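Local atomic coordinates of dipeptidase AC. Metallo peptidase. MEROPS family M19 (Rhodobacter sphaeroides, PDB entry 3LY0), a protein that probably hydrolyses dipeptides as a zinc-dependent metallodipeptidase, and here holds a phosphinate mimic of L-Ala-D-Ala beside two zinc ions. Residues 101-106 with 114-119; 121-126 with 131-136; 243-248 with 286-291. All coordinates share one frame; numbering follows the deposited sequence.

Interaction 1: residues 101-106 with 114-119; sequences GHLLWM and FKVCRT
Met106 lays its terminal methyl over one face of the Phe114 ring, with CE 4.3 Å from the ring centroid and 26° off the ring normal, a CH-pi contact. Its sulfur belongs to the same Met-aromatic pair but sits farther out, SD being 5.5 Å from the Phe114 centroid in an oblique position. The bend at chi3 folds the methyl back onto the ring, whose CE2 is also met by Met106 CB. Leu103 reaches the same phenyl from another direction: its CD1 comes up at the ring edge, near the plane, 3.9 Å from Phe114 CZ. With its CG anti to the backbone nitrogen (chi1 -176°), Leu103 leans over to the strand, where its CG also packs 3.9 Å from Val116 CG2. All this joins helix 89-109 to strand 114-116, an element of the parallel sheet in this M19, TIM-barrel-clan protein; the axes of segments 101-106 and 114-116 run at 137°, approaching to 8.4 Å. Val116 and Phe114, two residues apart on the strand, both direct their side chains at the helix, whereas Lys115 between them points away. Cut back to alanine, Phe114 would probably leave a gap between helix and strand, with the Met106 methyl and Leu103 CD1 deprived of the ring they pack against. Trp31 and Phe55 make edge-to-face contacts with the same phenyl, and Leu17 of helix 16-22 touches both Leu103 and Met106. At partly exposed Leu104 and Arg118 the packing thins: Leu104 CD2 lies 4.4 Å from Val116 CG2 and 4.2 Å from Arg118 NH2, at the edge of the guanidinium. That arginine's extended chain carries NH2 on to a hydrogen bond with the carbonyl oxygen of Leu157.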
loop_
_atom_site.group_PDB
_atom_site.type_symbol
_atom_site.label_atom_id
_atom_site.label_comp_id
_atom_site.label_asym_id
_atom_site.label_seq_id
_atom_site.Cartn_x
_atom_site.Cartn_y
_atom_site.Cartn_z
ATOM N N GLY A 101 10.343 -11.190 10.030
ATOM C CA GLY A 101 11.694 -11.716 10.147
ATOM C C GLY A 101 12.510 -11.523 8.876
ATOM O O GLY A 101 13.705 -11.224 8.935
ATOM N N HIS A 102 11.870 -11.676 7.721
ATOM C CA HIS A 102 12.542 -11.416 6.440
ATOM C C HIS A 102 12.895 -9.934 6.296
ATOM O O HIS A 102 13.947 -9.597 5.753
ATOM C CB HIS A 102 11.669 -11.843 5.255
ATOM C CG HIS A 102 11.558 -13.322 5.090
ATOM N ND1 HIS A 102 12.665 -14.139 4.989
ATOM C CD2 HIS A 102 10.478 -14.130 4.976
ATOM C CE1 HIS A 102 12.270 -15.390 4.837
ATOM N NE2 HIS A 102 10.947 -15.414 4.825
ATOM N N LEU A 103 12.027 -9.055 6.790
ATOM C CA LEU A 103 12.265 -7.621 6.675
ATOM C C LEU A 103 13.503 -7.237 7.486
ATOM O O LEU A 103 14.362 -6.494 7.017
ATOM C CB LEU A 103 11.043 -6.828 7.136
ATOM C CG LEU A 103 11.118 -5.310 6.992
ATOM C CD1 LEU A 103 11.255 -4.925 5.526
ATOM C CD2 LEU A 103 9.903 -4.637 7.609
ATOM N N LEU A 104 13.603 -7.746 8.713
ATOM C CA LEU A 104 14.782 -7.463 9.528
ATOM C C LEU A 104 16.017 -8.079 8.888
ATOM O O LEU A 104 17.099 -7.461 8.871
ATOM C CB LEU A 104 14.629 -7.959 10.970
ATOM C CG LEU A 104 13.671 -7.195 11.878
ATOM C CD1 LEU A 104 13.874 -7.624 13.324
ATOM C CD2 LEU A 104 13.850 -5.695 11.732
ATOM N N TRP A 105 15.869 -9.294 8.377
ATOM C CA TRP A 105 16.963 -9.933 7.655
ATOM C C TRP A 105 17.459 -9.075 6.483
ATOM O O TRP A 105 18.662 -8.965 6.267
ATOM C CB TRP A 105 16.589 -11.342 7.179
ATOM C CG TRP A 105 17.611 -11.843 6.237
ATOM C CD1 TRP A 105 18.793 -12.442 6.558
ATOM C CD2 TRP A 105 17.595 -11.721 4.810
ATOM N NE1 TRP A 105 19.503 -12.722 5.416
ATOM C CE2 TRP A 105 18.789 -12.289 4.330
ATOM C CE3 TRP A 105 16.676 -11.199 3.890
ATOM C CZ2 TRP A 105 19.096 -12.352 2.969
ATOM C CZ3 TRP A 105 16.979 -11.263 2.533
ATOM C CH2 TRP A 105 18.181 -11.832 2.088
ATOM N N MET A 106 16.539 -8.471 5.726
ATOM C CA MET A 106 16.923 -7.631 4.589
ATOM C C MET A 106 17.898 -6.535 5.017
ATOM O O MET A 106 18.863 -6.214 4.313
ATOM C CB MET A 106 15.688 -6.988 3.932
ATOM C CG MET A 106 14.827 -7.923 3.099
ATOM S SD MET A 106 13.168 -7.230 2.669
ATOM C CE MET A 106 13.620 -5.707 1.779
ATOM N N PHE A 114 20.093 -0.517 3.394
ATOM C CA PHE A 114 18.650 -0.546 3.612
ATOM C C PHE A 114 18.439 -0.412 5.104
ATOM O O PHE A 114 19.174 -1.009 5.888
ATOM C CB PHE A 114 18.071 -1.872 3.122
ATOM C CG PHE A 114 16.596 -2.062 3.434
ATOM C CD1 PHE A 114 15.630 -1.310 2.780
ATOM C CD2 PHE A 114 16.187 -3.004 4.359
ATOM C CE1 PHE A 114 14.273 -1.494 3.044
ATOM C CE2 PHE A 114 14.827 -3.197 4.631
ATOM C CZ PHE A 114 13.877 -2.436 3.974
ATOM N N LYS A 115 17.449 0.372 5.510
ATOM C CA LYS A 115 17.184 0.544 6.936
ATOM C C LYS A 115 15.693 0.506 7.214
ATOM O O LYS A 115 14.929 1.227 6.574
ATOM C CB LYS A 115 17.759 1.875 7.441
ATOM C CG LYS A 115 17.538 2.098 8.936
ATOM C CD LYS A 115 18.005 3.481 9.392
ATOM C CE LYS A 115 17.603 3.752 10.841
ATOM N NZ LYS A 115 18.177 2.766 11.802
ATOM N N VAL A 116 15.296 -0.314 8.184
ATOM C CA VAL A 116 13.934 -0.287 8.701
ATOM C C VAL A 116 13.810 0.930 9.612
ATOM O O VAL A 116 14.510 1.034 10.619
ATOM C CB VAL A 116 13.584 -1.583 9.449
ATOM C CG1 VAL A 116 12.197 -1.481 10.067
ATOM C CG2 VAL A 116 13.660 -2.766 8.502
ATOM N N CYS A 117 12.955 1.870 9.229
ATOM C CA CYS A 117 12.819 3.121 9.961
ATOM C C CYS A 117 11.619 3.122 10.888
ATOM O O CYS A 117 10.553 2.592 10.549
ATOM C CB CYS A 117 12.706 4.299 8.994
ATOM S SG CYS A 117 14.181 4.601 7.983
ATOM N N ARG A 118 11.789 3.751 12.044
ATOM C CA ARG A 118 10.762 3.780 13.069
ATOM C C ARG A 118 10.283 5.199 13.366
ATOM O O ARG A 118 9.296 5.386 14.082
ATOM C CB ARG A 118 11.288 3.101 14.344
ATOM C CG ARG A 118 11.546 1.611 14.144
ATOM C CD ARG A 118 12.332 0.972 15.294
ATOM N NE ARG A 118 12.308 -0.487 15.177
ATOM C CZ ARG A 118 13.113 -1.202 14.390
ATOM N NH1 ARG A 118 14.035 -0.600 13.648
ATOM N NH2 ARG A 118 12.993 -2.527 14.343
ATOM N N THR A 119 10.977 6.191 12.811
ATOM C CA THR A 119 10.618 7.601 12.996
ATOM C C THR A 119 10.731 8.368 11.677
ATOM O O THR A 119 11.439 7.937 10.765
ATOM C CB THR A 119 11.562 8.296 14.001
ATOM O OG1 THR A 119 12.838 8.501 13.383
ATOM C CG2 THR A 119 11.736 7.463 15.270
#

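Interaction 2: residues 121-126 with 131-136; sequences AEVRSC and IVSGIM
The turn from helix to strand in a beta-alpha-beta unit, made of strand 114-116, helix 120-129 and strand 132-139, is where Cys126 meets Ile131 and Ser133. The backbone closes it first: Ile131 N donates to Cys126 O at 3.0 Å, with an N-H...O angle of 147° and the donor tilted 21° from the carbonyl plane. Beside this bond Cys126 SG lies 4.2 Å from Ile131 CG2. The cysteine points from the helix at the strand, and its CB packs 3.9 Å from Ser133 CB, so one small side chain touches two strand residues. Between them Val132 turns away from the helix.

Ser133 OG occupies the position between its own backbone nitrogen and carbonyl carbon (chi1 56°), where it meets a water. That water donates to Val123 O at 3.1 Å and is 2.7 Å from Ser133 OG, bridging the helix backbone to the strand hydroxyl. Ser133 OG also has a weak hydrogen bond to the carbonyl of Ala51 on the neighbouring strand 50-57. One turn earlier in the helix than Cys126, Val123 CG1 comes to 4.3 Å from that same OG.

Phe10 of strand 9-11 touches Val123 and Ser133, continuing the apolar layer between helix and sheet. Helix 120-129 thus packs on the strand that follows it, as in the repeating beta-alpha-beta crossovers of a TIM barrel.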
loop_
_atom_site.group_PDB
_atom_site.type_symbol
_atom_site.label_atom_id
_atom_site.label_comp_id
_atom_site.label_asym_id
_atom_site.label_seq_id
_atom_site.Cartn_x
_atom_site.Cartn_y
_atom_site.Cartn_z
ATOM N N ALA A 121 12.203 11.196 11.279
ATOM C CA ALA A 121 13.569 11.693 11.207
ATOM C C ALA A 121 14.486 10.658 10.563
ATOM O O ALA A 121 15.357 11.000 9.760
ATOM C CB ALA A 121 14.080 12.080 12.592
ATOM N N GLU A 122 14.288 9.386 10.903
ATOM C CA GLU A 122 15.094 8.335 10.302
ATOM C C GLU A 122 14.831 8.226 8.802
ATOM O O GLU A 122 15.750 8.066 7.999
ATOM C CB GLU A 122 14.845 6.991 10.983
ATOM C CG GLU A 122 15.458 6.900 12.384
ATOM C CD GLU A 122 15.104 5.617 13.136
ATOM O OE1 GLU A 122 14.333 4.781 12.621
ATOM O OE2 GLU A 122 15.617 5.440 14.258
ATOM N N VAL A 123 13.564 8.309 8.417
ATOM C CA VAL A 123 13.229 8.282 7.004
ATOM C C VAL A 123 13.915 9.421 6.243
ATOM O O VAL A 123 14.503 9.203 5.187
ATOM C CB VAL A 123 11.708 8.341 6.795
ATOM C CG1 VAL A 123 11.388 8.501 5.317
ATOM C CG2 VAL A 123 11.037 7.090 7.374
ATOM N N ARG A 124 13.834 10.634 6.777
ATOM C CA ARG A 124 14.450 11.778 6.110
ATOM C C ARG A 124 15.972 11.664 6.060
ATOM O O ARG A 124 16.595 12.085 5.084
ATOM C CB ARG A 124 14.038 13.091 6.775
ATOM C CG ARG A 124 12.587 13.499 6.537
ATOM C CD ARG A 124 12.412 14.958 6.912
ATOM N NE ARG A 124 11.032 15.423 6.872
ATOM C CZ ARG A 124 10.433 15.887 5.779
ATOM N NH1 ARG A 124 9.182 16.307 5.842
ATOM N NH2 ARG A 124 11.083 15.920 4.622
ATOM N N SER A 125 16.568 11.092 7.099
ATOM C CA SER A 125 18.008 10.914 7.120
ATOM C C SER A 125 18.398 9.919 6.038
ATOM O O SER A 125 19.363 10.125 5.316
ATOM C CB SER A 125 18.487 10.448 8.494
ATOM O OG SER A 125 19.898 10.356 8.524
ATOM N N CYS A 126 17.627 8.843 5.910
ATOM C CA CYS A 126 17.873 7.878 4.848
ATOM C C CYS A 126 17.796 8.529 3.473
ATOM O O CYS A 126 18.617 8.241 2.600
ATOM C CB CYS A 126 16.875 6.719 4.930
ATOM S SG CYS A 126 17.215 5.554 6.268
ATOM N N ILE A 131 20.192 6.006 1.463
ATOM C CA ILE A 131 19.977 4.667 2.002
ATOM C C ILE A 131 18.498 4.327 1.815
ATOM O O ILE A 131 17.635 5.138 2.126
ATOM C CB ILE A 131 20.308 4.617 3.504
ATOM C CG1 ILE A 131 21.767 5.030 3.746
ATOM C CG2 ILE A 131 19.994 3.241 4.082
ATOM C CD1 ILE A 131 22.107 5.226 5.211
ATOM N N VAL A 132 18.198 3.150 1.279
ATOM C CA VAL A 132 16.797 2.792 1.050
ATOM C C VAL A 132 16.093 2.596 2.393
ATOM O O VAL A 132 16.594 1.882 3.270
ATOM C CB VAL A 132 16.667 1.520 0.190
ATOM C CG1 VAL A 132 15.199 1.135 0.030
ATOM C CG2 VAL A 132 17.292 1.742 -1.186
ATOM N N SER A 133 14.949 3.255 2.557
ATOM C CA SER A 133 14.194 3.167 3.801
ATOM C C SER A 133 13.038 2.177 3.691
ATOM O O SER A 133 12.466 1.964 2.614
ATOM C CB SER A 133 13.671 4.544 4.212
ATOM O OG SER A 133 12.888 5.119 3.172
ATOM N N GLY A 134 12.699 1.574 4.823
ATOM C CA GLY A 134 11.562 0.673 4.880
ATOM C C GLY A 134 10.717 0.942 6.101
ATOM O O GLY A 134 11.247 1.076 7.199
ATOM N N ILE A 135 9.402 1.010 5.914
ATOM C CA ILE A 135 8.467 1.058 7.034
ATOM C C ILE A 135 7.782 -0.299 7.143
ATOM O O ILE A 135 7.223 -0.798 6.162
ATOM C CB ILE A 135 7.402 2.151 6.833
ATOM C CG1 ILE A 135 8.053 3.534 6.733
ATOM C CG2 ILE A 135 6.362 2.115 7.964
ATOM C CD1 ILE A 135 7.080 4.644 6.400
ATOM N N MET A 136 7.845 -0.904 8.328
ATOM C CA MET A 136 7.111 -2.150 8.583
ATOM C C MET A 136 5.605 -1.884 8.657
ATOM O O MET A 136 5.130 -1.131 9.521
ATOM C CB MET A 136 7.616 -2.813 9.872
ATOM C CG MET A 136 6.983 -4.178 10.163
ATOM S SD MET A 136 7.494 -4.954 11.756
ATOM C CE MET A 136 9.286 -5.019 11.553
HETATM O O HOH W 1 13.617 7.688 2.579
#

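Interaction 3: residues 243-248 with 286-291; sequences TRNLTD and LRHLDH. With LY0 ((2R)-3-[(R)-[(1R)-1-aminoethyl](hydroxy)phosphoryl]-2-methylpropanoic acid), chain C.
Residues 243-248 run as an irregular loop up to the first turn of helix 248-256, and 286-291 is a piece of helix 283-296; the backbones stay well apart, the CA atoms of Asp248 and His291 being 9.3 Å apart. Side chains alone bridge the interval. His291 NE2 donates to Asp248 OD1 at 2.8 Å and 176°, an almost straight His-carboxylate bond. The oxygen is met on its syn side and lies in the ring plane, with carboxylate and imidazole 19° from coplanar.

Asn245 ND2 approaches His288 CE1 obliquely, at 4.1 Å, in a looser contact. Thr240 links these two side chains, its carbonyl accepting from Asn245 ND2 and its hydroxyl bonding His288 NE2, while Asn245 OD1 accepts from the backbone N of Asn235.

Next to Asn245, Arg244 turns to the ligand pocket. Bends at chi2 and chi3 turn the guanidinium edge to the carboxylate of LY0, where NE donates to O61 (2.7 Å) and NH2 to O62 (3.0 Å); NH2 also bonds the carbonyl of His233, a zinc ligand.

Leu263 of strand 260-263 touches His288, and Leu251 of helix 248-256 touches His291, so helix 283-296 lies against both elements beside this loop.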
loop_
_atom_site.group_PDB
_atom_site.type_symbol
_atom_site.label_atom_id
_atom_site.label_comp_id
_atom_site.label_asym_id
_atom_site.label_seq_id
_atom_site.Cartn_x
_atom_site.Cartn_y
_atom_site.Cartn_z
ATOM N N THR A 243 -14.414 -1.567 -6.593
ATOM C CA THR A 243 -14.685 -1.552 -5.149
ATOM C C THR A 243 -13.485 -1.089 -4.307
ATOM O O THR A 243 -13.659 -0.657 -3.163
ATOM C CB THR A 243 -15.100 -2.944 -4.651
ATOM O OG1 THR A 243 -14.155 -3.907 -5.134
ATOM C CG2 THR A 243 -16.491 -3.301 -5.209
ATOM N N ARG A 244 -12.286 -1.203 -4.875
ATOM C CA ARG A 244 -11.053 -0.837 -4.172
ATOM C C ARG A 244 -10.727 0.657 -4.191
ATOM O O ARG A 244 -9.861 1.119 -3.437
ATOM C CB ARG A 244 -9.884 -1.647 -4.715
ATOM C CG ARG A 244 -9.747 -3.006 -4.047
ATOM C CD ARG A 244 -9.106 -2.868 -2.671
ATOM N NE ARG A 244 -7.652 -2.717 -2.748
ATOM C CZ ARG A 244 -6.976 -1.587 -2.546
ATOM N NH1 ARG A 244 -7.600 -0.449 -2.258
ATOM N NH2 ARG A 244 -5.651 -1.607 -2.610
ATOM N N ASN A 245 -11.398 1.412 -5.053
ATOM C CA ASN A 245 -11.120 2.843 -5.181
ATOM C C ASN A 245 -11.966 3.731 -4.261
ATOM O O ASN A 245 -12.864 3.245 -3.559
ATOM C CB ASN A 245 -11.213 3.258 -6.652
ATOM C CG ASN A 245 -10.030 2.760 -7.463
ATOM O OD1 ASN A 245 -8.979 2.421 -6.906
ATOM N ND2 ASN A 245 -10.182 2.731 -8.777
ATOM N N LEU A 246 -11.650 5.023 -4.252
ATOM C CA LEU A 246 -12.234 5.957 -3.301
ATOM C C LEU A 246 -13.213 6.893 -4.006
ATOM O O LEU A 246 -12.884 7.484 -5.029
ATOM C CB LEU A 246 -11.122 6.784 -2.641
ATOM C CG LEU A 246 -10.171 6.016 -1.717
ATOM C CD1 LEU A 246 -8.901 6.811 -1.476
ATOM C CD2 LEU A 246 -10.847 5.671 -0.407
ATOM N N THR A 247 -14.402 7.043 -3.439
ATOM C CA THR A 247 -15.384 7.972 -4.009
ATOM C C THR A 247 -14.999 9.410 -3.684
ATOM O O THR A 247 -14.159 9.666 -2.809
ATOM C CB THR A 247 -16.788 7.727 -3.449
ATOM O OG1 THR A 247 -16.825 8.119 -2.069
ATOM C CG2 THR A 247 -17.169 6.256 -3.564
ATOM N N ASP A 248 -15.609 10.356 -4.389
ATOM C CA ASP A 248 -15.318 11.760 -4.131
ATOM C C ASP A 248 -15.671 12.149 -2.701
ATOM O O ASP A 248 -14.992 12.984 -2.095
ATOM C CB ASP A 248 -16.041 12.665 -5.138
ATOM C CG ASP A 248 -15.391 12.648 -6.513
ATOM O OD1 ASP A 248 -14.323 12.023 -6.683
ATOM O OD2 ASP A 248 -15.961 13.269 -7.433
ATOM N N LEU A 286 -2.430 9.408 -15.507
ATOM C CA LEU A 286 -2.550 10.848 -15.315
ATOM C C LEU A 286 -3.978 11.279 -15.032
ATOM O O LEU A 286 -4.218 12.287 -14.375
ATOM C CB LEU A 286 -2.005 11.589 -16.535
ATOM C CG LEU A 286 -0.490 11.475 -16.671
ATOM C CD1 LEU A 286 -0.043 11.996 -18.030
ATOM C CD2 LEU A 286 0.207 12.210 -15.524
ATOM N N ARG A 287 -4.939 10.518 -15.537
ATOM C CA ARG A 287 -6.334 10.791 -15.268
ATOM C C ARG A 287 -6.588 10.650 -13.768
ATOM O O ARG A 287 -7.185 11.518 -13.139
ATOM C CB ARG A 287 -7.195 9.796 -16.048
ATOM C CG ARG A 287 -8.640 10.190 -16.215
ATOM C CD ARG A 287 -9.296 9.322 -17.292
ATOM N NE ARG A 287 -8.462 9.216 -18.495
ATOM C CZ ARG A 287 -8.097 8.070 -19.074
ATOM N NH1 ARG A 287 -8.499 6.902 -18.578
ATOM N NH2 ARG A 287 -7.332 8.088 -20.163
ATOM N N HIS A 288 -6.123 9.548 -13.187
ATOM C CA HIS A 288 -6.289 9.353 -11.749
ATOM C C HIS A 288 -5.513 10.383 -10.944
ATOM O O HIS A 288 -6.037 10.935 -9.981
ATOM C CB HIS A 288 -5.878 7.943 -11.345
ATOM C CG HIS A 288 -6.941 6.922 -11.589
ATOM N ND1 HIS A 288 -7.927 6.632 -10.667
ATOM C CD2 HIS A 288 -7.194 6.149 -12.672
ATOM C CE1 HIS A 288 -8.730 5.709 -11.169
ATOM N NE2 HIS A 288 -8.301 5.392 -12.379
ATOM N N LEU A 289 -4.271 10.644 -11.334
ATOM C CA LEU A 289 -3.473 11.625 -10.593
ATOM C C LEU A 289 -4.120 12.996 -10.627
ATOM O O LEU A 289 -4.224 13.658 -9.601
ATOM C CB LEU A 289 -2.035 11.695 -11.100
ATOM C CG LEU A 289 -1.119 10.560 -10.659
ATOM C CD1 LEU A 289 0.206 10.657 -11.396
ATOM C CD2 LEU A 289 -0.894 10.593 -9.145
ATOM N N ASP A 290 -4.582 13.420 -11.798
ATOM C CA ASP A 290 -5.250 14.712 -11.893
ATOM C C ASP A 290 -6.461 14.763 -10.986
ATOM O O ASP A 290 -6.698 15.759 -10.306
ATOM C CB ASP A 290 -5.730 14.986 -13.316
ATOM C CG ASP A 290 -4.626 15.488 -14.240
ATOM O OD1 ASP A 290 -3.515 15.828 -13.773
ATOM O OD2 ASP A 290 -4.892 15.544 -15.461
ATOM N N HIS A 291 -7.258 13.700 -10.998
ATOM C CA HIS A 291 -8.478 13.692 -10.201
ATOM C C HIS A 291 -8.158 13.743 -8.712
ATOM O O HIS A 291 -8.780 14.491 -7.956
ATOM C CB HIS A 291 -9.354 12.476 -10.519
ATOM C CG HIS A 291 -10.730 12.569 -9.944
ATOM N ND1 HIS A 291 -11.787 13.112 -10.643
ATOM C CD2 HIS A 291 -11.221 12.212 -8.736
ATOM C CE1 HIS A 291 -12.872 13.078 -9.889
ATOM N NE2 HIS A 291 -12.555 12.537 -8.727
HETATM P P LY0 C . -2.503 -6.443 -2.673
HETATM C C1 LY0 C . -2.384 -9.233 -2.612
HETATM N N1 LY0 C . -1.011 -7.930 -1.012
HETATM C C2 LY0 C . -1.575 -7.982 -2.349
HETATM C C4 LY0 C . -2.882 -6.294 -4.465
HETATM C C5 LY0 C . -4.308 -5.953 -4.795
HETATM C C6 LY0 C . -4.845 -4.815 -3.970
HETATM C C7 LY0 C . -4.601 -5.850 -6.270
HETATM O O31 LY0 C . -1.612 -5.325 -2.185
HETATM O O32 LY0 C . -3.809 -6.449 -1.810
HETATM O O61 LY0 C . -6.182 -4.588 -3.954
HETATM O O62 LY0 C . -4.098 -4.102 -3.279
#

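In the fold
From the N terminus, interaction 1 comes first, closing the short turn between helix 89-109 and strand 114-116. Interaction 2 then closes the still shorter turn from helix 120-129 into strand 132-139. The two are in series yet meet side by side, because strands 114-116 and 132-139 are parallel neighbours in one sheet, probably bonded through Lys115 N to Val132 O and Cys117 N to Gly134 O. Interaction 3 opens much later, spanning 37 residues with strand 260-263 and helix 267-270, and ties the loop before helix 248-256 to helix 283-296. None nests within or crosses another. The centres of interactions 1 and 3 lie about 31 Å apart, on opposite sides of the chain's centre.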